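Local coordinates for protein CD1-2 antigen (Gallus gallus, PDB 3DBX) that probably presents lipid antigens at the cell surface, as an MHC class I-like glycoprotein of the CD1 family, at residues P190-V195 and R210-Y215; V203-V208 and L255-Q260; W223-R228 and D261-A266. One frame throughout, in Å; residues are numbered along the deposited sequence.

Interaction 1 of 3, residues P190-V195 and R210-Y215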
loop_
_atom_site.group_PDB
_atom_site.type_symbol
_atom_site.label_atom_id
_atom_site.label_comp_id
_atom_site.label_asym_id
_atom_site.label_seq_id
_atom_site.Cartn_x
_atom_site.Cartn_y
_atom_site.Cartn_z
ATOM N N PRO A 190 15.745 -13.354 -1.061
ATOM C CA PRO A 190 14.902 -14.550 -0.822
ATOM C C PRO A 190 14.222 -14.591 0.558
ATOM O O PRO A 190 14.768 -14.025 1.527
ATOM C CB PRO A 190 15.869 -15.728 -1.021
ATOM C CG PRO A 190 16.994 -15.160 -1.860
ATOM C CD PRO A 190 17.133 -13.710 -1.332
ATOM N N PRO A 191 13.055 -15.281 0.653
ATOM C CA PRO A 191 12.331 -15.382 1.896
ATOM C C PRO A 191 13.011 -16.343 2.837
ATOM O O PRO A 191 13.810 -17.183 2.383
ATOM C CB PRO A 191 10.961 -15.955 1.446
ATOM C CG PRO A 191 11.307 -16.805 0.287
ATOM C CD PRO A 191 12.352 -15.997 -0.442
ATOM N N MET A 192 12.717 -16.219 4.133
ATOM C CA MET A 192 13.066 -17.276 5.080
ATOM C C MET A 192 11.751 -17.668 5.707
ATOM O O MET A 192 10.854 -16.857 5.720
ATOM C CB MET A 192 14.094 -16.854 6.133
ATOM C CG MET A 192 13.785 -15.692 7.000
ATOM S SD MET A 192 14.834 -15.707 8.521
ATOM C CE MET A 192 14.000 -16.994 9.473
ATOM N N ALA A 193 11.611 -18.909 6.177
ATOM C CA ALA A 193 10.302 -19.358 6.696
ATOM C C ALA A 193 10.455 -20.220 7.948
ATOM O O ALA A 193 11.480 -20.870 8.164
ATOM C CB ALA A 193 9.497 -20.091 5.621
ATOM N N VAL A 194 9.443 -20.167 8.797
ATOM C CA VAL A 194 9.435 -20.935 10.033
ATOM C C VAL A 194 8.051 -21.562 10.136
ATOM O O VAL A 194 7.060 -20.949 9.706
ATOM C CB VAL A 194 9.797 -20.086 11.296
ATOM C CG1 VAL A 194 11.275 -19.596 11.262
ATOM C CG2 VAL A 194 8.834 -18.895 11.536
ATOM N N VAL A 195 8.002 -22.787 10.667
ATOM C CA VAL A 195 6.737 -23.519 10.871
ATOM C C VAL A 195 6.594 -23.864 12.364
ATOM O O VAL A 195 7.551 -24.361 12.994
ATOM C CB VAL A 195 6.686 -24.807 10.017
ATOM C CG1 VAL A 195 5.467 -25.631 10.362
ATOM C CG2 VAL A 195 6.627 -24.469 8.532
ATOM N N ARG A 210 5.312 -18.895 8.813
ATOM C CA ARG A 210 5.538 -17.467 8.771
ATOM C C ARG A 210 6.703 -17.232 7.812
ATOM O O ARG A 210 7.783 -17.773 8.018
ATOM C CB ARG A 210 5.855 -16.947 10.170
ATOM C CG ARG A 210 6.174 -15.439 10.220
ATOM C CD ARG A 210 6.670 -15.068 11.621
ATOM N NE ARG A 210 7.273 -13.738 11.631
ATOM C CZ ARG A 210 7.826 -13.166 12.687
ATOM N NH1 ARG A 210 7.827 -13.790 13.862
ATOM N NH2 ARG A 210 8.336 -11.956 12.573
ATOM N N VAL A 211 6.467 -16.456 6.752
ATOM C CA VAL A 211 7.481 -16.250 5.700
ATOM C C VAL A 211 7.873 -14.790 5.754
ATOM O O VAL A 211 7.001 -13.947 5.748
ATOM C CB VAL A 211 6.882 -16.537 4.319
ATOM C CG1 VAL A 211 7.991 -16.457 3.255
ATOM C CG2 VAL A 211 6.245 -17.994 4.295
ATOM N N THR A 212 9.173 -14.507 5.860
ATOM C CA THR A 212 9.636 -13.143 6.124
ATOM C C THR A 212 10.751 -12.735 5.133
ATOM O O THR A 212 11.261 -13.578 4.382
ATOM C CB THR A 212 10.116 -13.026 7.633
ATOM O OG1 THR A 212 11.221 -13.916 7.843
ATOM C CG2 THR A 212 9.016 -13.482 8.593
ATOM N N SER A 213 11.066 -11.446 5.072
ATOM C CA SER A 213 12.332 -10.938 4.496
ATOM C C SER A 213 12.428 -10.866 3.004
ATOM O O SER A 213 13.520 -10.561 2.484
ATOM C CB SER A 213 13.561 -11.690 5.047
ATOM O OG SER A 213 13.688 -11.438 6.438
ATOM N N PHE A 214 11.320 -11.093 2.290
ATOM C CA PHE A 214 11.440 -11.298 0.846
ATOM C C PHE A 214 11.131 -10.099 -0.050
ATOM O O PHE A 214 10.294 -9.258 0.260
ATOM C CB PHE A 214 10.610 -12.500 0.388
ATOM C CG PHE A 214 9.135 -12.374 0.682
ATOM C CD1 PHE A 214 8.623 -12.845 1.870
ATOM C CD2 PHE A 214 8.269 -11.852 -0.270
ATOM C CE1 PHE A 214 7.221 -12.783 2.129
ATOM C CE2 PHE A 214 6.915 -11.741 -0.029
ATOM C CZ PHE A 214 6.384 -12.194 1.190
ATOM N N TYR A 215 11.813 -10.045 -1.184
ATOM C CA TYR A 215 11.502 -9.012 -2.163
ATOM C C TYR A 215 11.857 -9.607 -3.528
ATOM O O TYR A 215 12.897 -10.236 -3.660
ATOM C CB TYR A 215 12.312 -7.719 -1.873
ATOM C CG TYR A 215 11.940 -6.610 -2.841
ATOM C CD1 TYR A 215 12.682 -6.384 -3.991
ATOM C CD2 TYR A 215 10.799 -5.841 -2.628
ATOM C CE1 TYR A 215 12.311 -5.394 -4.910
ATOM C CE2 TYR A 215 10.417 -4.841 -3.535
ATOM C CZ TYR A 215 11.176 -4.625 -4.669
ATOM O OH TYR A 215 10.789 -3.629 -5.548
#
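The beta hairpin that opens the immunoglobulin C1-set domain, strands 192-200 and 204-214, is tied together here by Met192 with Thr212 and Val194 with Arg210, two antiparallel hydrogen-bonded pairs. The strand axes lie 4.7 Å apart and run at 163° to each other. Thr212 N gives a straight bond to Met192 O at 2.9 Å, answered by Met192 N on Thr212 O, while Arg210 N reaches Val194 O at 2.8 Å and Val194 N returns a bond to Arg210 O. Between them Ala193 and Val211 form a non-hydrogen-bonded pair, where Ala193 CA brings its hydrogen to Arg210 O, 3.3 Å away.

The two faces of the hairpin serve different neighbours. Ala193 and Val211 point to the inner face of the sandwich; the nearby Pro191 ring packs on Leu279 and Val269. Pro191 CB fits between two side chains, touching Val211 CG1 at 3.5 Å and Phe214 CB at 3.6 Å. Val211 presents CG1 to the proline because that branch stands anti to its backbone N (chi1 -174°), leaving CG2 for Ala193. On the other face Val194 CG2 lies alongside Arg210 CB, and the extended arginine carries its guanidinium on to a polar side chain of the partner protein chain, probably beta-2 microglobulin. Ser213 OG is hydrogen-bonded to a basic side chain of that partner chain. At Ser213 and Phe214 the strand forms a G1 beta bulge opposite Tyr249. On the face of Val194 and Arg210, the aliphatic part of Met192 slants across Thr212, CG lying 3.2 Å from OG1.

Interaction 2 of 3, residues V203-V208 and L255-Q260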
loop_
_atom_site.group_PDB
_atom_site.type_symbol
_atom_site.label_atom_id
_atom_site.label_comp_id
_atom_site.label_asym_id
_atom_site.label_seq_id
_atom_site.Cartn_x
_atom_site.Cartn_y
_atom_site.Cartn_z
ATOM N N VAL A 203 -10.939 -29.056 18.823
ATOM C CA VAL A 203 -9.857 -30.043 19.053
ATOM C C VAL A 203 -8.893 -30.156 17.852
ATOM O O VAL A 203 -8.402 -31.230 17.492
ATOM C CB VAL A 203 -10.409 -31.411 19.584
ATOM C CG1 VAL A 203 -9.282 -32.327 20.059
ATOM C CG2 VAL A 203 -11.393 -31.163 20.748
ATOM N N GLN A 204 -8.623 -29.017 17.240
ATOM C CA GLN A 204 -7.700 -28.974 16.128
ATOM C C GLN A 204 -6.420 -28.235 16.497
ATOM O O GLN A 204 -6.355 -27.562 17.524
ATOM C CB GLN A 204 -8.359 -28.321 14.921
ATOM C CG GLN A 204 -9.157 -29.276 14.059
ATOM C CD GLN A 204 -9.872 -28.538 12.956
ATOM O OE1 GLN A 204 -10.463 -27.481 13.194
ATOM N NE2 GLN A 204 -9.810 -29.072 11.737
ATOM N N LEU A 205 -5.405 -28.395 15.661
ATOM C CA LEU A 205 -4.138 -27.712 15.808
ATOM C C LEU A 205 -4.084 -26.702 14.698
ATOM O O LEU A 205 -4.589 -26.965 13.614
ATOM C CB LEU A 205 -2.989 -28.697 15.568
ATOM C CG LEU A 205 -2.390 -29.560 16.663
ATOM C CD1 LEU A 205 -1.660 -30.661 16.006
ATOM C CD2 LEU A 205 -1.392 -28.704 17.379
ATOM N N LEU A 206 -3.475 -25.552 14.953
ATOM C CA LEU A 206 -3.230 -24.595 13.896
ATOM C C LEU A 206 -1.761 -24.683 13.508
ATOM O O LEU A 206 -0.888 -24.416 14.332
ATOM C CB LEU A 206 -3.595 -23.183 14.339
ATOM C CG LEU A 206 -3.486 -22.073 13.275
ATOM C CD1 LEU A 206 -4.606 -22.283 12.270
ATOM C CD2 LEU A 206 -3.631 -20.690 13.924
ATOM N N LEU A 207 -1.474 -25.095 12.269
ATOM C CA LEU A 207 -0.094 -25.040 11.811
ATOM C C LEU A 207 0.103 -23.690 11.162
ATOM O O LEU A 207 -0.761 -23.267 10.407
ATOM C CB LEU A 207 0.227 -26.154 10.812
ATOM C CG LEU A 207 -0.130 -27.565 11.296
ATOM C CD1 LEU A 207 0.293 -28.573 10.261
ATOM C CD2 LEU A 207 0.499 -27.877 12.649
ATOM N N VAL A 208 1.230 -23.030 11.463
ATOM C CA VAL A 208 1.524 -21.673 10.976
ATOM C C VAL A 208 2.826 -21.711 10.221
ATOM O O VAL A 208 3.798 -22.266 10.715
ATOM C CB VAL A 208 1.690 -20.651 12.137
ATOM C CG1 VAL A 208 1.996 -19.254 11.620
ATOM C CG2 VAL A 208 0.428 -20.600 13.035
ATOM N N LEU A 255 -2.910 -23.667 8.446
ATOM C CA LEU A 255 -3.694 -24.853 8.115
ATOM C C LEU A 255 -4.220 -25.470 9.404
ATOM O O LEU A 255 -3.425 -25.817 10.286
ATOM C CB LEU A 255 -2.839 -25.888 7.380
ATOM C CG LEU A 255 -3.528 -27.186 6.913
ATOM C CD1 LEU A 255 -4.597 -26.880 5.880
ATOM C CD2 LEU A 255 -2.534 -28.206 6.378
ATOM N N LEU A 256 -5.537 -25.614 9.524
ATOM C CA LEU A 256 -6.094 -26.420 10.621
ATOM C C LEU A 256 -5.951 -27.924 10.369
ATOM O O LEU A 256 -6.288 -28.413 9.295
ATOM C CB LEU A 256 -7.548 -26.060 10.902
ATOM C CG LEU A 256 -7.744 -24.646 11.463
ATOM C CD1 LEU A 256 -9.114 -24.072 11.063
ATOM C CD2 LEU A 256 -7.619 -24.660 12.979
ATOM N N VAL A 257 -5.422 -28.647 11.357
ATOM C CA VAL A 257 -5.285 -30.093 11.269
ATOM C C VAL A 257 -5.794 -30.751 12.557
ATOM O O VAL A 257 -5.895 -30.097 13.594
ATOM C CB VAL A 257 -3.819 -30.503 10.981
ATOM C CG1 VAL A 257 -3.316 -29.851 9.682
ATOM C CG2 VAL A 257 -2.896 -30.115 12.153
ATOM N N SER A 258 -6.121 -32.036 12.486
ATOM C CA SER A 258 -6.426 -32.828 13.675
ATOM C C SER A 258 -5.111 -33.326 14.291
ATOM O O SER A 258 -4.195 -33.687 13.567
ATOM C CB SER A 258 -7.305 -34.025 13.301
ATOM O OG SER A 258 -8.681 -33.720 13.434
ATOM N N PRO A 259 -4.997 -33.324 15.627
ATOM C CA PRO A 259 -3.798 -33.906 16.239
ATOM C C PRO A 259 -3.685 -35.424 16.013
ATOM O O PRO A 259 -4.701 -36.134 15.930
ATOM C CB PRO A 259 -3.985 -33.608 17.729
ATOM C CG PRO A 259 -5.458 -33.446 17.901
ATOM C CD PRO A 259 -5.925 -32.788 16.639
ATOM N N GLN A 260 -2.440 -35.892 15.909
ATOM C CA GLN A 260 -2.113 -37.308 15.697
ATOM C C GLN A 260 -2.859 -37.955 14.515
ATOM O O GLN A 260 -3.273 -39.123 14.594
ATOM C CB GLN A 260 -2.346 -38.117 16.983
ATOM C CG GLN A 260 -1.443 -37.742 18.153
ATOM C CD GLN A 260 -1.953 -38.323 19.458
ATOM O OE1 GLN A 260 -3.103 -38.082 19.853
ATOM N NE2 GLN A 260 -1.106 -39.102 20.138
#
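Val257 and Leu205 face each other across the contact as an antiparallel hydrogen-bonded pair, their side chains crossing at a slant, and their packing illustrates how one branched residue can serve two partners. Val257 CG2 sits 3.7 Å from Leu205 CB and 3.9 Å from Leu207 CG, bridging two leucines that project from the same face of strand 204-208. With CG1 beside the backbone N and anti to the carbonyl carbon (chi1 -58°), CG2 falls between the two, and CG1 is left to meet Leu207 CD1. The Leu207 side chain crosses the valine at about a right angle. Farther out, Leu205 CD1 reaches over to Pro259, coming within 3.9 Å of its CA.

The backbone bonds beneath are straight: Leu205 N reaches Val257 O at 2.7 Å, with an angle at the hydrogen of 174°, and Val257 N returns to Leu205 O. The Leu207 and Leu255 pair repeats the exchange. These are the two central strands of the four-stranded sheet of the C1-set immunoglobulin sandwich, and the face bearing Leu205, Leu207 and Val257 looks into its core, where Tyr265 touches Leu207 and Val257, and Trp283 covers both leucines.

Leu256 works on the other face. Its CD2 meets Leu206 CD1 at 3.9 Å, the two side chains slanting across each other. Gln204 comes across Leu256 at about a right angle, its extended chain laying the amide beside Leu256 CB, with NE2 3.9 Å from that carbon.

Interaction 3 of 3, residues W223-R228 and D261-A266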
loop_
_atom_site.group_PDB
_atom_site.type_symbol
_atom_site.label_atom_id
_atom_site.label_comp_id
_atom_site.label_asym_id
_atom_site.label_seq_id
_atom_site.Cartn_x
_atom_site.Cartn_y
_atom_site.Cartn_z
ATOM N N TRP A 223 0.691 -25.538 1.508
ATOM C CA TRP A 223 0.890 -26.583 2.485
ATOM C C TRP A 223 0.923 -27.875 1.759
ATOM O O TRP A 223 0.193 -28.053 0.797
ATOM C CB TRP A 223 -0.245 -26.560 3.491
ATOM C CG TRP A 223 -0.049 -25.437 4.475
ATOM C CD1 TRP A 223 -0.575 -24.162 4.406
ATOM C CD2 TRP A 223 0.752 -25.482 5.653
ATOM N NE1 TRP A 223 -0.135 -23.425 5.478
ATOM C CE2 TRP A 223 0.669 -24.215 6.263
ATOM C CE3 TRP A 223 1.536 -26.481 6.258
ATOM C CZ2 TRP A 223 1.346 -23.917 7.435
ATOM C CZ3 TRP A 223 2.205 -26.174 7.434
ATOM C CH2 TRP A 223 2.122 -24.914 7.992
ATOM N N LEU A 224 1.784 -28.780 2.202
ATOM C CA LEU A 224 1.810 -30.134 1.654
ATOM C C LEU A 224 1.417 -31.119 2.759
ATOM O O LEU A 224 1.877 -30.985 3.901
ATOM C CB LEU A 224 3.188 -30.478 1.084
ATOM C CG LEU A 224 3.826 -29.565 0.021
ATOM C CD1 LEU A 224 5.328 -29.790 0.018
ATOM C CD2 LEU A 224 3.264 -29.826 -1.330
ATOM N N ARG A 225 0.518 -32.044 2.421
ATOM C CA ARG A 225 0.092 -33.125 3.322
ATOM C C ARG A 225 0.612 -34.415 2.680
ATOM O O ARG A 225 0.225 -34.760 1.555
ATOM C CB ARG A 225 -1.438 -33.138 3.481
ATOM C CG ARG A 225 -2.005 -34.332 4.230
ATOM C CD ARG A 225 -3.543 -34.390 4.171
ATOM N NE ARG A 225 -4.193 -33.196 4.735
ATOM C CZ ARG A 225 -5.035 -32.398 4.069
ATOM N NH1 ARG A 225 -5.358 -32.659 2.803
ATOM N NH2 ARG A 225 -5.566 -31.337 4.675
ATOM N N ASP A 226 1.536 -35.072 3.381
ATOM C CA ASP A 226 2.376 -36.148 2.825
ATOM C C ASP A 226 3.133 -35.844 1.521
ATOM O O ASP A 226 3.623 -36.752 0.863
ATOM C CB ASP A 226 1.595 -37.454 2.788
ATOM C CG ASP A 226 1.210 -37.896 4.188
ATOM O OD1 ASP A 226 2.076 -37.665 5.099
ATOM O OD2 ASP A 226 0.067 -38.414 4.398
ATOM N N GLY A 227 3.271 -34.561 1.197
ATOM C CA GLY A 227 4.052 -34.110 0.042
ATOM C C GLY A 227 3.204 -33.718 -1.158
ATOM O O GLY A 227 3.736 -33.284 -2.193
ATOM N N ARG A 228 1.888 -33.896 -1.020
ATOM C CA ARG A 228 0.904 -33.433 -1.996
ATOM C C ARG A 228 0.249 -32.123 -1.538
ATOM O O ARG A 228 -0.079 -31.974 -0.364
ATOM C CB ARG A 228 -0.169 -34.510 -2.200
ATOM N N ASP A 261 -3.014 -37.212 13.421
ATOM C CA ASP A 261 -3.793 -37.723 12.287
ATOM C C ASP A 261 -3.034 -38.698 11.377
ATOM O O ASP A 261 -3.645 -39.397 10.558
ATOM C CB ASP A 261 -4.488 -36.592 11.509
ATOM C CG ASP A 261 -3.520 -35.652 10.806
ATOM O OD1 ASP A 261 -2.287 -35.863 10.877
ATOM O OD2 ASP A 261 -4.016 -34.698 10.161
ATOM N N GLY A 262 -1.715 -38.766 11.542
ATOM C CA GLY A 262 -0.889 -39.710 10.776
ATOM C C GLY A 262 -0.416 -39.185 9.429
ATOM O O GLY A 262 0.038 -39.965 8.579
ATOM N N HIS A 263 -0.536 -37.867 9.239
ATOM C CA HIS A 263 -0.019 -37.177 8.074
ATOM C C HIS A 263 1.207 -36.370 8.485
ATOM O O HIS A 263 1.305 -35.908 9.624
ATOM C CB HIS A 263 -1.078 -36.233 7.478
ATOM C CG HIS A 263 -2.336 -36.923 7.037
ATOM N ND1 HIS A 263 -3.589 -36.542 7.475
ATOM C CD2 HIS A 263 -2.533 -37.973 6.203
ATOM C CE1 HIS A 263 -4.501 -37.331 6.935
ATOM N NE2 HIS A 263 -3.886 -38.208 6.159
ATOM N N GLY A 264 2.157 -36.227 7.571
ATOM C CA GLY A 264 3.277 -35.334 7.782
ATOM C C GLY A 264 2.953 -34.051 7.044
ATOM O O GLY A 264 2.422 -34.105 5.937
ATOM N N TYR A 265 3.256 -32.907 7.655
ATOM C CA TYR A 265 3.017 -31.603 7.043
ATOM C C TYR A 265 4.317 -30.785 6.778
ATOM O O TYR A 265 5.332 -30.940 7.473
ATOM C CB TYR A 265 2.000 -30.787 7.878
ATOM C CG TYR A 265 0.615 -31.429 7.891
ATOM C CD1 TYR A 265 0.239 -32.311 8.901
ATOM C CD2 TYR A 265 -0.302 -31.161 6.884
ATOM C CE1 TYR A 265 -1.022 -32.893 8.907
ATOM C CE2 TYR A 265 -1.549 -31.737 6.884
ATOM C CZ TYR A 265 -1.910 -32.585 7.892
ATOM O OH TYR A 265 -3.153 -33.153 7.856
ATOM N N ALA A 266 4.265 -29.947 5.738
ATOM C CA ALA A 266 5.329 -29.006 5.401
ATOM C C ALA A 266 4.742 -27.825 4.644
ATOM O O ALA A 266 3.786 -28.007 3.870
ATOM C CB ALA A 266 6.392 -29.676 4.528
#
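Tyr265 OH is gripped from two directions: it accepts from Arg225 NE at 3.3 Å and gives its own proton to Asp261 OD2 at 2.9 Å. The hydroxyl lies in the guanidinium plane of Arg225, and that plane stands perpendicular to the tyrosine ring. A bend at chi3 (-59°) turns the arginine's NE toward the oxygen, while CD settles over the centre of the His263 ring in a CH-pi contact, 4.0 Å from its centroid. Asp261 also accepts from His263 N through OD1, closing an Asx turn, so one carboxylate holds both the loop backbone and the tyrosine hydroxyl.

Asp226, second residue of the type I' turn from Arg225 to Arg228, locks the other end: OD1 takes a nearly straight bond from Gly264 N at 2.9 Å, and Asp226 N gives one to Gly264 O. OD2 lies at the edge of the His263 ring, 3.2 Å from CD2. Beyond, Leu224 N bonds to Ala266 O at 2.7 Å. The contact thus joins strands 220-225 and 265-270 in the second sheet of the immunoglobulin sandwich; Trp223 and Tyr265 pack inward on Leu207 and Leu255 of the first sheet, while Leu224 and Ala266 touch Leu280 of strand 279-282.

Overall arrangement
All three contacts belong to one immunoglobulin sandwich and not to the MHC-like domain expected to hold a lipid, although Tyr215 of interaction 1 reaches Asp37 there. Interactions 1 and 2 share strand 204-214, their centres about 21 Å apart, so each zips a different end of it to a different neighbour. Interaction 3 lies in the facing sheet, its centre about 11 Å from that of interaction 2, and the two interlock through the core: Leu207 CB packs on Trp223 CH2 at 3.6 Å, and Val257 CG1 on Tyr265 CZ at 3.6 Å. The Cys209-Cys267 disulfide joins the same two sheets. Interaction 1 meets interaction 3 more lightly, through Val195 CG1 and Trp223 CH2, and alone among the three touches the partner protein chain.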